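Local coordinates for protein trans-2-enoyl-CoA reductase [NADH] (Treponema denticola ATCC 35405, PDB 4GGO) that catalyses the NADH-dependent reduction of the carbon-carbon double bond of trans-2-enoyl-CoA thioesters such as crotonyl-CoA, a step of bacterial fatty acid synthesis, at residues A[171-176]-A[288-293]; A[294-299]-A[369-374]. All coordinates share one frame; numbering follows the deposited sequence.

How the interactions relate
Both interactions are built on helix 291-305 and follow one another along the chain, interaction 1 closing before interaction 2 opens. In interaction 1 the residues leading into this helix, and its first turn, meet strand 173-178 of the small two-stranded antiparallel sheet. In interaction 2 the next turns of the same helix receive the start of helix 371-380 from the C-terminal part of the chain. The two centres lie about 16 Å apart, and Pro292 O touches Tyr374 CE2 at 3.8 Å. Helix 291-305 thus ties the small sheet and the C-terminal helices together beside the parallel Rossmann-type sheet, close to residues that bind substrate and NAD(+).

Interaction 1 (A[171-176]-A[288-293]); sequences KTFTGK and IPVIPL
Phe173 brings the CD2, CE2 and CZ atoms of its ring up to the two residues that lead into helix 291-305, Pro289 and Val290. Its CG lies anti to the backbone N (chi1 173°), which carries the ring off the strand toward them; Phe173 CE2 comes within 3.5 Å of Pro289 CB, while Phe173 CZ is 3.7 Å from Val290 CG2. The side chain of Phe173 crosses that of Pro289 obliquely and that of Val290 at about a right angle. Residues of helix 241-244, Ala242 and Leu243, also touch this ring, and the side chain of Tyr244, the inferred proton donor, is about 7 Å from that of Phe173.

Thr174 points away from the contact, and its OG1 is hydrogen-bonded to Ser189 OG on the partner strand 185-190 of the antiparallel hairpin. Gly175 then brings bare backbone close: with no side chain in between, the Val290 CG2 methyl lies directly on Gly175 CA, at 3.8 Å. The CB of Lys176 touches Leu293 CD2 at 3.9 Å, and the lysine chain bends at chi3 (-81°) before the ammonium group reaches a weak hydrogen bond with Met357 O.

Lys176 also supplies the polar link, Lys176 O accepting from Val290 N at 2.8 Å. The donor lies almost in line with the C=O bond, although the N-H itself is bent, with an angle of 133° at the hydrogen. Val290 CA approaches Lys176 O at 3.1 Å in a CH...O contact. Val290 is the N-cap residue of the helix. Pro289 lacks an N-H but offers a compact apolar ring that packs on the side chain of Phe173 and on Ile188 of the neighbouring strand. The chemistry therefore implies a mainly apolar seat for the start of the helix, with one backbone hydrogen bond fixing its position along the strand.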
ATOM      1  N   LYS A 171       8.641 -26.903   5.479  1.00 41.93           N
ATOM      2  CA  LYS A 171       7.825 -27.668   4.541  1.00 43.70           C
ATOM      3  C   LYS A 171       7.240 -26.795   3.439  1.00 47.61           C
ATOM      4  O   LYS A 171       7.098 -25.582   3.600  1.00 40.70           O
ATOM      5  CB  LYS A 171       6.693 -28.388   5.275  1.00 43.81           C
ATOM      6  CG  LYS A 171       7.147 -29.516   6.184  1.00 61.14           C
ATOM      7  CD  LYS A 171       5.955 -30.296   6.719  1.00 58.25           C
ATOM      8  CE  LYS A 171       6.396 -31.441   7.614  1.00 55.77           C
ATOM      9  NZ  LYS A 171       7.282 -32.396   6.896  1.00 65.45           N
ATOM     10  N   THR A 172       6.898 -27.425   2.320  1.00 41.95           N
ATOM     11  CA  THR A 172       6.246 -26.730   1.220  1.00 41.82           C
ATOM     12  C   THR A 172       4.828 -26.316   1.608  1.00 40.32           C
ATOM     13  O   THR A 172       4.066 -27.110   2.162  1.00 37.69           O
ATOM     14  CB  THR A 172       6.211 -27.598  -0.059  1.00 44.80           C
ATOM     15  OG1 THR A 172       5.310 -27.021  -1.012  1.00 46.19           O
ATOM     16  CG2 THR A 172       5.757 -29.014   0.263  1.00 54.75           C
ATOM     17  N   PHE A 173       4.484 -25.064   1.331  1.00 35.47           N
ATOM     18  CA  PHE A 173       3.142 -24.571   1.610  1.00 36.34           C
ATOM     19  C   PHE A 173       2.260 -24.727   0.380  1.00 32.46           C
ATOM     20  O   PHE A 173       2.530 -24.142  -0.668  1.00 34.67           O
ATOM     21  CB  PHE A 173       3.178 -23.110   2.062  1.00 39.59           C
ATOM     22  CG  PHE A 173       1.819 -22.489   2.216  1.00 28.02           C
ATOM     23  CD1 PHE A 173       0.917 -22.987   3.139  1.00 37.94           C
ATOM     24  CD2 PHE A 173       1.449 -21.401   1.443  1.00 36.71           C
ATOM     25  CE1 PHE A 173      -0.334 -22.417   3.285  1.00 34.89           C
ATOM     26  CE2 PHE A 173       0.201 -20.826   1.585  1.00 39.55           C
ATOM     27  CZ  PHE A 173      -0.693 -21.334   2.506  1.00 32.94           C
ATOM     28  N   THR A 174       1.208 -25.524   0.516  1.00 34.90           N
ATOM     29  CA  THR A 174       0.318 -25.816  -0.597  1.00 33.58           C
ATOM     30  C   THR A 174      -1.123 -25.489  -0.231  1.00 33.72           C
ATOM     31  O   THR A 174      -1.591 -25.832   0.854  1.00 32.37           O
ATOM     32  CB  THR A 174       0.416 -27.300  -1.009  1.00 38.83           C
ATOM     33  OG1 THR A 174       1.763 -27.598  -1.400  1.00 40.46           O
ATOM     34  CG2 THR A 174      -0.520 -27.605  -2.168  1.00 35.61           C
ATOM     35  N   GLY A 175      -1.818 -24.815  -1.140  1.00 33.30           N
ATOM     36  CA  GLY A 175      -3.213 -24.482  -0.931  1.00 30.02           C
ATOM     37  C   GLY A 175      -3.944 -24.210  -2.227  1.00 26.72           C
ATOM     38  O   GLY A 175      -3.327 -24.072  -3.284  1.00 32.33           O
ATOM     39  N   LYS A 176      -5.266 -24.132  -2.147  1.00 30.39           N
ATOM     40  CA  LYS A 176      -6.078 -23.787  -3.305  1.00 30.57           C
ATOM     41  C   LYS A 176      -5.824 -22.349  -3.743  1.00 32.60           C
ATOM     42  O   LYS A 176      -5.226 -21.566  -3.012  1.00 38.07           O
ATOM     43  CB  LYS A 176      -7.564 -23.990  -2.998  1.00 35.67           C
ATOM     44  CG  LYS A 176      -7.961 -25.446  -2.792  1.00 37.55           C
ATOM     45  CD  LYS A 176      -9.457 -25.672  -3.003  1.00 45.24           C
ATOM     46  CE  LYS A 176     -10.283 -25.286  -1.785  1.00 57.95           C
ATOM     47  NZ  LYS A 176     -11.721 -25.643  -1.985  1.00 49.62           N
ATOM     48  N   ILE A 288       0.858 -16.300  -4.771  1.00 30.63           N
ATOM     49  CA  ILE A 288       0.755 -16.760  -3.393  1.00 25.46           C
ATOM     50  C   ILE A 288      -0.403 -17.738  -3.234  1.00 32.53           C
ATOM     51  O   ILE A 288      -1.534 -17.422  -3.598  1.00 30.11           O
ATOM     52  CB  ILE A 288       0.538 -15.589  -2.421  1.00 30.48           C
ATOM     53  CG1 ILE A 288       1.605 -14.514  -2.621  1.00 32.23           C
ATOM     54  CG2 ILE A 288       0.553 -16.085  -0.989  1.00 33.30           C
ATOM     55  CD1 ILE A 288       1.401 -13.288  -1.748  1.00 30.83           C
ATOM     56  N   PRO A 289      -0.123 -18.935  -2.694  1.00 31.02           N
ATOM     57  CA  PRO A 289      -1.178 -19.924  -2.451  1.00 28.07           C
ATOM     58  C   PRO A 289      -2.217 -19.398  -1.467  1.00 24.83           C
ATOM     59  O   PRO A 289      -1.855 -18.669  -0.544  1.00 24.92           O
ATOM     60  CB  PRO A 289      -0.417 -21.106  -1.841  1.00 27.19           C
ATOM     61  CG  PRO A 289       0.995 -20.929  -2.299  1.00 32.32           C
ATOM     62  CD  PRO A 289       1.211 -19.449  -2.342  1.00 28.72           C
ATOM     63  N   VAL A 290      -3.481 -19.758  -1.691  1.00 19.97           N
ATOM     64  CA  VAL A 290      -4.615 -19.381  -0.836  1.00 24.98           C
ATOM     65  C   VAL A 290      -5.083 -17.928  -1.001  1.00 23.11           C
ATOM     66  O   VAL A 290      -6.284 -17.673  -1.099  1.00 25.79           O
ATOM     67  CB  VAL A 290      -4.378 -19.714   0.663  1.00 25.82           C
ATOM     68  CG1 VAL A 290      -5.603 -19.356   1.494  1.00 30.63           C
ATOM     69  CG2 VAL A 290      -4.028 -21.186   0.832  1.00 27.72           C
ATOM     70  N   ILE A 291      -4.137 -16.993  -1.049  1.00 19.65           N
ATOM     71  CA  ILE A 291      -4.448 -15.556  -1.057  1.00 25.57           C
ATOM     72  C   ILE A 291      -5.547 -15.075  -2.026  1.00 21.48           C
ATOM     73  O   ILE A 291      -6.464 -14.372  -1.601  1.00 26.26           O
ATOM     74  CB  ILE A 291      -3.164 -14.687  -1.192  1.00 21.01           C
ATOM     75  CG1 ILE A 291      -2.440 -14.610   0.150  1.00 25.16           C
ATOM     76  CG2 ILE A 291      -3.503 -13.284  -1.674  1.00 25.84           C
ATOM     77  CD1 ILE A 291      -3.270 -13.999   1.260  1.00 26.92           C
ATOM     78  N   PRO A 292      -5.472 -15.451  -3.318  1.00 27.71           N
ATOM     79  CA  PRO A 292      -6.518 -14.966  -4.228  1.00 23.21           C
ATOM     80  C   PRO A 292      -7.903 -15.510  -3.886  1.00 25.90           C
ATOM     81  O   PRO A 292      -8.893 -14.792  -4.034  1.00 23.15           O
ATOM     82  CB  PRO A 292      -6.069 -15.502  -5.592  1.00 26.77           C
ATOM     83  CG  PRO A 292      -4.603 -15.710  -5.450  1.00 26.74           C
ATOM     84  CD  PRO A 292      -4.430 -16.193  -4.047  1.00 24.50           C
ATOM     85  N   LEU A 293      -7.967 -16.760  -3.437  1.00 22.26           N
ATOM     86  CA  LEU A 293      -9.235 -17.366  -3.048  1.00 21.12           C
ATOM     87  C   LEU A 293      -9.750 -16.748  -1.755  1.00 22.63           C
ATOM     88  O   LEU A 293     -10.948 -16.516  -1.600  1.00 22.57           O
ATOM     89  CB  LEU A 293      -9.085 -18.879  -2.879  1.00 22.55           C
ATOM     90  CG  LEU A 293     -10.336 -19.611  -2.384  1.00 27.62           C
ATOM     91  CD1 LEU A 293     -11.491 -19.420  -3.356  1.00 28.21           C
ATOM     92  CD2 LEU A 293     -10.052 -21.089  -2.168  1.00 35.39           C
TER

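Interaction 2 (A[294-299]-A[369-374]); sequences YLASLF and TDLAGY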
ATOM      1  N   TYR A 294      -8.837 -16.492  -0.825  1.00 17.28           N
ATOM      2  CA  TYR A 294      -9.183 -15.854   0.437  1.00 19.65           C
ATOM      3  C   TYR A 294      -9.741 -14.450   0.218  1.00 20.72           C
ATOM      4  O   TYR A 294     -10.803 -14.110   0.742  1.00 19.28           O
ATOM      5  CB  TYR A 294      -7.965 -15.795   1.360  1.00 20.28           C
ATOM      6  CG  TYR A 294      -8.154 -14.886   2.552  1.00 21.45           C
ATOM      7  CD1 TYR A 294      -9.025 -15.229   3.579  1.00 19.18           C
ATOM      8  CD2 TYR A 294      -7.460 -13.687   2.655  1.00 20.62           C
ATOM      9  CE1 TYR A 294      -9.204 -14.404   4.672  1.00 19.60           C
ATOM     10  CE2 TYR A 294      -7.632 -12.853   3.747  1.00 19.30           C
ATOM     11  CZ  TYR A 294      -8.507 -13.217   4.752  1.00 18.70           C
ATOM     12  OH  TYR A 294      -8.684 -12.397   5.842  1.00 18.95           O
ATOM     13  N   LEU A 295      -9.021 -13.646  -0.562  1.00 19.94           N
ATOM     14  CA  LEU A 295      -9.427 -12.270  -0.843  1.00 21.28           C
ATOM     15  C   LEU A 295     -10.770 -12.200  -1.558  1.00 17.34           C
ATOM     16  O   LEU A 295     -11.615 -11.378  -1.216  1.00 17.54           O
ATOM     17  CB  LEU A 295      -8.362 -11.550  -1.672  1.00 20.38           C
ATOM     18  CG  LEU A 295      -7.056 -11.209  -0.954  1.00 23.01           C
ATOM     19  CD1 LEU A 295      -6.072 -10.575  -1.918  1.00 23.89           C
ATOM     20  CD2 LEU A 295      -7.321 -10.289   0.225  1.00 22.07           C
ATOM     21  N   ALA A 296     -10.958 -13.059  -2.554  1.00 18.55           N
ATOM     22  CA  ALA A 296     -12.223 -13.123  -3.280  1.00 22.38           C
ATOM     23  C   ALA A 296     -13.368 -13.475  -2.333  1.00 23.39           C
ATOM     24  O   ALA A 296     -14.470 -12.937  -2.443  1.00 19.45           O
ATOM     25  CB  ALA A 296     -12.137 -14.132  -4.413  1.00 27.54           C
ATOM     26  N   SER A 297     -13.094 -14.380  -1.400  1.00 20.22           N
ATOM     27  CA  SER A 297     -14.079 -14.773  -0.405  1.00 21.33           C
ATOM     28  C   SER A 297     -14.270 -13.666   0.625  1.00 20.67           C
ATOM     29  O   SER A 297     -15.387 -13.411   1.072  1.00 18.53           O
ATOM     30  CB  SER A 297     -13.651 -16.068   0.285  1.00 24.21           C
ATOM     31  OG  SER A 297     -13.422 -17.093  -0.666  1.00 25.20           O
ATOM     32  N   LEU A 298     -13.170 -13.014   0.993  1.00 16.34           N
ATOM     33  CA  LEU A 298     -13.200 -11.926   1.964  1.00 15.48           C
ATOM     34  C   LEU A 298     -14.007 -10.750   1.432  1.00 17.44           C
ATOM     35  O   LEU A 298     -14.824 -10.175   2.152  1.00 20.69           O
ATOM     36  CB  LEU A 298     -11.780 -11.466   2.306  1.00 15.03           C
ATOM     37  CG  LEU A 298     -11.655 -10.397   3.394  1.00 18.44           C
ATOM     38  CD1 LEU A 298     -12.008 -10.979   4.757  1.00 17.54           C
ATOM     39  CD2 LEU A 298     -10.256  -9.796   3.408  1.00 17.42           C
ATOM     40  N   PHE A 299     -13.773 -10.396   0.172  1.00 14.39           N
ATOM     41  CA  PHE A 299     -14.501  -9.304  -0.467  1.00 17.99           C
ATOM     42  C   PHE A 299     -15.997  -9.606  -0.468  1.00 22.21           C
ATOM     43  O   PHE A 299     -16.819  -8.733  -0.194  1.00 18.53           O
ATOM     44  CB  PHE A 299     -14.020  -9.085  -1.906  1.00 15.39           C
ATOM     45  CG  PHE A 299     -12.599  -8.591  -2.015  1.00 17.66           C
ATOM     46  CD1 PHE A 299     -11.894  -8.184  -0.894  1.00 21.76           C
ATOM     47  CD2 PHE A 299     -11.974  -8.527  -3.250  1.00 23.97           C
ATOM     48  CE1 PHE A 299     -10.590  -7.730  -1.001  1.00 16.19           C
ATOM     49  CE2 PHE A 299     -10.671  -8.073  -3.364  1.00 28.17           C
ATOM     50  CZ  PHE A 299      -9.981  -7.673  -2.237  1.00 24.73           C
ATOM     51  N   THR A 369     -18.052 -16.273  -4.677  1.00 28.48           N
ATOM     52  CA  THR A 369     -17.062 -15.279  -4.274  1.00 24.61           C
ATOM     53  C   THR A 369     -17.128 -14.031  -5.143  1.00 24.70           C
ATOM     54  O   THR A 369     -17.784 -14.020  -6.185  1.00 28.20           O
ATOM     55  CB  THR A 369     -15.629 -15.843  -4.324  1.00 25.69           C
ATOM     56  OG1 THR A 369     -15.257 -16.098  -5.684  1.00 28.31           O
ATOM     57  CG2 THR A 369     -15.531 -17.130  -3.520  1.00 25.23           C
ATOM     58  N   ASP A 370     -16.440 -12.980  -4.712  1.00 23.74           N
ATOM     59  CA  ASP A 370     -16.427 -11.726  -5.451  1.00 22.89           C
ATOM     60  C   ASP A 370     -15.268 -11.695  -6.440  1.00 29.12           C
ATOM     61  O   ASP A 370     -14.344 -10.890  -6.307  1.00 22.57           O
ATOM     62  CB  ASP A 370     -16.339 -10.536  -4.491  1.00 20.21           C
ATOM     63  CG  ASP A 370     -16.594  -9.210  -5.181  1.00 30.39           C
ATOM     64  OD1 ASP A 370     -17.154  -9.219  -6.299  1.00 25.35           O
ATOM     65  OD2 ASP A 370     -16.241  -8.159  -4.603  1.00 25.51           O
ATOM     66  N   LEU A 371     -15.321 -12.581  -7.430  1.00 25.08           N
ATOM     67  CA  LEU A 371     -14.320 -12.601  -8.487  1.00 27.76           C
ATOM     68  C   LEU A 371     -14.415 -11.324  -9.313  1.00 27.06           C
ATOM     69  O   LEU A 371     -13.416 -10.841  -9.841  1.00 28.97           O
ATOM     70  CB  LEU A 371     -14.501 -13.827  -9.384  1.00 24.26           C
ATOM     71  CG  LEU A 371     -14.237 -15.187  -8.734  1.00 28.18           C
ATOM     72  CD1 LEU A 371     -14.338 -16.302  -9.764  1.00 25.45           C
ATOM     73  CD2 LEU A 371     -12.878 -15.204  -8.052  1.00 24.48           C
ATOM     74  N   ALA A 372     -15.624 -10.781  -9.412  1.00 27.38           N
ATOM     75  CA  ALA A 372     -15.851  -9.526 -10.119  1.00 28.55           C
ATOM     76  C   ALA A 372     -15.123  -8.378  -9.431  1.00 28.01           C
ATOM     77  O   ALA A 372     -14.466  -7.567 -10.084  1.00 26.95           O
ATOM     78  CB  ALA A 372     -17.341  -9.232 -10.212  1.00 35.20           C
ATOM     79  N   GLY A 373     -15.245  -8.313  -8.109  1.00 30.24           N
ATOM     80  CA  GLY A 373     -14.558  -7.302  -7.328  1.00 26.10           C
ATOM     81  C   GLY A 373     -13.050  -7.448  -7.418  1.00 25.85           C
ATOM     82  O   GLY A 373     -12.321  -6.456  -7.443  1.00 28.48           O
ATOM     83  N   TYR A 374     -12.583  -8.691  -7.469  1.00 23.37           N
ATOM     84  CA  TYR A 374     -11.155  -8.970  -7.577  1.00 28.38           C
ATOM     85  C   TYR A 374     -10.617  -8.477  -8.915  1.00 25.57           C
ATOM     86  O   TYR A 374      -9.566  -7.837  -8.969  1.00 24.92           O
ATOM     87  CB  TYR A 374     -10.887 -10.469  -7.422  1.00 24.69           C
ATOM     88  CG  TYR A 374      -9.442 -10.819  -7.129  1.00 26.29           C
ATOM     89  CD1 TYR A 374      -8.473 -10.751  -8.123  1.00 23.88           C
ATOM     90  CD2 TYR A 374      -9.051 -11.234  -5.862  1.00 25.81           C
ATOM     91  CE1 TYR A 374      -7.156 -11.073  -7.862  1.00 27.94           C
ATOM     92  CE2 TYR A 374      -7.733 -11.560  -5.591  1.00 27.36           C
ATOM     93  CZ  TYR A 374      -6.791 -11.479  -6.596  1.00 26.86           C
ATOM     94  OH  TYR A 374      -5.478 -11.801  -6.337  1.00 26.96           O
TER
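The backbones meet at Ala296 and Asp370, whose CA atoms are 4.9 Å apart, as are those of Ser297 and Thr369. Asp370 N donates to Ala296 O at 3.0 Å in a nearly straight bond (164°), the donor standing above the carbonyl plane. The small alanine permits this tight approach: Ala296 CB meets Leu371 CD2 and Thr369 CB, each at 3.9 Å. Beside it Thr369 CG2 rests on Ser297 OG at 3.5 Å, and the two hydroxyls are bonded elsewhere, to Ala365 O and Leu293 O respectively.

Toward solvent lie the partly exposed Asp370 and Gly373. Asp370 is the N-cap of helix 371-380. With CG anti to its backbone N (chi1 -169°), the carboxylate reaches forward over the first turn of the helix, and Asp370 OD1 accepts from Gly373 N at 2.8 Å, met from above the carboxylate plane. OD2 passes Phe299 CB and forms a salt bridge with Lys303, one turn further along helix 291-305.

The aromatic rings are buried but pack less closely. Tyr374 offers its ring edge to Leu295 CB, with CE2 at 4.0 Å, while Tyr374 CD2 stays 4.3 Å from Phe299 CE2. The tyrosine side chain also lies about 4 Å from that of NAD(+)-binding Val281.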